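Local coordinates for Alpha/beta hydrolase family protein (PDB 3OOS) that probably acts as a hydrolase of the alpha/beta-hydrolase fold, its natural substrate not established, at residues 10-15 / 77-82. Sequence-based numbering, arbitrary orientation.
Sequences TPRGKF and TIKDLE
Arg12 and Asp80 form the ionic centre of this contact, a salt bridge between helix 74-87 and the turn that ends the hairpin of strands 4-10 and 13-20, at one edge of the central sheet of the alpha/beta hydrolase fold. Arg12 NE donates to Asp80 OD1 at 2.7 Å (N-H...O 152°); OD1 lies near the guanidinium plane, and NE meets it nearly along the C-O axis. A second, weak bond runs from Arg12 NH2 to the same oxygen at 3.1 Å, so Arg12 grips the carboxylate through one oxygen, not as a two-oxygen fork; guanidinium and carboxylate planes are 44° apart. The bend at chi3 (58°) turns the end of the long arginine chain against the helix, where NH2 also pairs with Glu76, one helical turn before Asp80. A water bonded to both Asp80 OD1 and Arg12 O adds a link from carboxylate to turn backbone.

Van der Waals contacts flank the charges. Lys79 CB sits 3.4 Å above the centre of the guanidinium plane, so the lysine offers its aliphatic stem. The Phe15 ring, oblique to the carboxylate, touches CB and the carboxylate of Asp80, its CZ 3.5 Å from Asp80 CG; its nonpolar contact is with Ile84 of the same helix.

Within the turn, a type I beta turn from Thr10 to Gly13, threonine suits its place because one hydroxyl does two jobs: Thr10 OG1 accepts from Arg12 N at 3.0 Å, an ST turn, and donates to Gly13 O at 2.8 Å. Glycine suits the last position, where phi is positive, a conformation it takes readily.

The chemistry implies a hairpin end held to the helix by an ionic bridge and flanking van der Waals contacts: two acidic helix residues share one arginine, which should favour their ionised forms.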
loop_
_atom_site.group_PDB
_atom_site.type_symbol
_atom_site.label_atom_id
_atom_site.label_comp_id
_atom_site.label_asym_id
_atom_site.label_seq_id
_atom_site.Cartn_x
_atom_site.Cartn_y
_atom_site.Cartn_z
ATOM N N THR A 10 8.528 -12.822 17.142
ATOM C CA THR A 10 9.406 -13.444 16.145
ATOM C C THR A 10 10.872 -13.167 16.497
ATOM O O THR A 10 11.151 -12.285 17.315
ATOM C CB THR A 10 9.138 -12.919 14.701
ATOM O OG1 THR A 10 9.807 -11.666 14.509
ATOM C CG2 THR A 10 7.644 -12.758 14.422
ATOM N N PRO A 11 11.817 -13.901 15.869
ATOM C CA PRO A 11 13.248 -13.618 16.049
ATOM C C PRO A 11 13.635 -12.204 15.613
ATOM O O PRO A 11 14.693 -11.703 16.010
ATOM C CB PRO A 11 13.924 -14.647 15.138
ATOM C CG PRO A 11 12.955 -15.752 15.030
ATOM C CD PRO A 11 11.600 -15.121 15.069
ATOM N N ARG A 12 12.782 -11.573 14.805
ATOM C CA ARG A 12 13.033 -10.217 14.324
ATOM C C ARG A 12 12.228 -9.153 15.081
ATOM O O ARG A 12 12.225 -7.975 14.709
ATOM C CB ARG A 12 12.818 -10.141 12.807
ATOM C CG ARG A 12 13.905 -10.881 12.023
ATOM C CD ARG A 12 13.784 -10.678 10.522
ATOM N NE ARG A 12 13.842 -9.267 10.147
ATOM C CZ ARG A 12 14.954 -8.598 9.855
ATOM N NH1 ARG A 12 16.138 -9.201 9.882
ATOM N NH2 ARG A 12 14.877 -7.320 9.520
ATOM N N GLY A 13 11.569 -9.576 16.158
ATOM C CA GLY A 13 10.829 -8.664 17.024
ATOM C C GLY A 13 9.362 -9.014 17.177
ATOM O O GLY A 13 8.879 -10.003 16.608
ATOM N N LYS A 14 8.666 -8.192 17.956
ATOM C CA LYS A 14 7.239 -8.352 18.202
ATOM C C LYS A 14 6.433 -7.459 17.258
ATOM O O LYS A 14 6.736 -6.271 17.111
ATOM C CB LYS A 14 6.926 -8.011 19.661
ATOM C CG LYS A 14 5.567 -8.476 20.143
ATOM C CD LYS A 14 5.530 -8.564 21.663
ATOM C CE LYS A 14 5.650 -7.194 22.307
ATOM N NZ LYS A 14 4.377 -6.415 22.231
ATOM N N PHE A 15 5.414 -8.038 16.627
ATOM C CA PHE A 15 4.575 -7.302 15.688
ATOM C C PHE A 15 3.103 -7.443 16.019
ATOM O O PHE A 15 2.632 -8.528 16.369
ATOM C CB PHE A 15 4.822 -7.780 14.249
ATOM C CG PHE A 15 6.231 -7.555 13.768
ATOM C CD1 PHE A 15 6.572 -6.386 13.094
ATOM C CD2 PHE A 15 7.220 -8.509 14.000
ATOM C CE1 PHE A 15 7.879 -6.172 12.654
ATOM C CE2 PHE A 15 8.529 -8.304 13.567
ATOM C CZ PHE A 15 8.858 -7.132 12.895
ATOM N N THR A 77 12.021 -4.677 5.762
ATOM C CA THR A 77 10.579 -4.897 5.894
ATOM C C THR A 77 10.193 -6.303 5.414
ATOM O O THR A 77 9.443 -7.017 6.091
ATOM C CB THR A 77 9.775 -3.826 5.118
ATOM O OG1 THR A 77 10.101 -2.522 5.620
ATOM C CG2 THR A 77 8.274 -4.062 5.247
ATOM N N ILE A 78 10.714 -6.701 4.254
ATOM C CA ILE A 78 10.436 -8.039 3.719
ATOM C C ILE A 78 10.922 -9.137 4.670
ATOM O O ILE A 78 10.220 -10.129 4.889
ATOM C CB ILE A 78 10.993 -8.232 2.277
ATOM C CG1 ILE A 78 10.358 -7.226 1.309
ATOM C CG2 ILE A 78 10.744 -9.664 1.771
ATOM C CD1 ILE A 78 8.847 -7.082 1.426
ATOM N N LYS A 79 12.108 -8.946 5.243
ATOM C CA LYS A 79 12.648 -9.880 6.232
ATOM C C LYS A 79 11.729 -9.995 7.454
ATOM O O LYS A 79 11.534 -11.089 7.986
ATOM C CB LYS A 79 14.060 -9.466 6.644
ATOM C CG LYS A 79 15.054 -9.462 5.494
ATOM C CD LYS A 79 16.414 -8.968 5.953
ATOM C CE LYS A 79 17.434 -9.058 4.831
ATOM N NZ LYS A 79 17.660 -10.471 4.423
ATOM N N ASP A 80 11.163 -8.864 7.879
ATOM C CA ASP A 80 10.187 -8.835 8.980
ATOM C C ASP A 80 8.917 -9.604 8.618
ATOM O O ASP A 80 8.434 -10.421 9.406
ATOM C CB ASP A 80 9.828 -7.393 9.361
ATOM C CG ASP A 80 10.936 -6.688 10.131
ATOM O OD1 ASP A 80 11.946 -7.330 10.490
ATOM O OD2 ASP A 80 10.782 -5.473 10.383
ATOM N N LEU A 81 8.385 -9.351 7.422
ATOM C CA LEU A 81 7.186 -10.054 6.959
ATOM C C LEU A 81 7.429 -11.557 6.822
ATOM O O LEU A 81 6.555 -12.367 7.135
ATOM C CB LEU A 81 6.669 -9.462 5.641
ATOM C CG LEU A 81 6.121 -8.031 5.732
ATOM C CD1 LEU A 81 5.789 -7.492 4.347
ATOM C CD2 LEU A 81 4.904 -7.942 6.662
ATOM N N GLU A 82 8.623 -11.917 6.360
ATOM C CA GLU A 82 9.006 -13.320 6.248
ATOM C C GLU A 82 9.081 -14.000 7.617
ATOM O O GLU A 82 8.665 -15.153 7.769
ATOM C CB GLU A 82 10.324 -13.448 5.482
ATOM C CG GLU A 82 10.150 -13.306 3.978
ATOM C CD GLU A 82 9.476 -14.517 3.360
ATOM O OE1 GLU A 82 10.191 -15.489 3.033
ATOM O OE2 GLU A 82 8.232 -14.498 3.209
HETATM O O HOH W 1 13.443 -6.636 12.684
#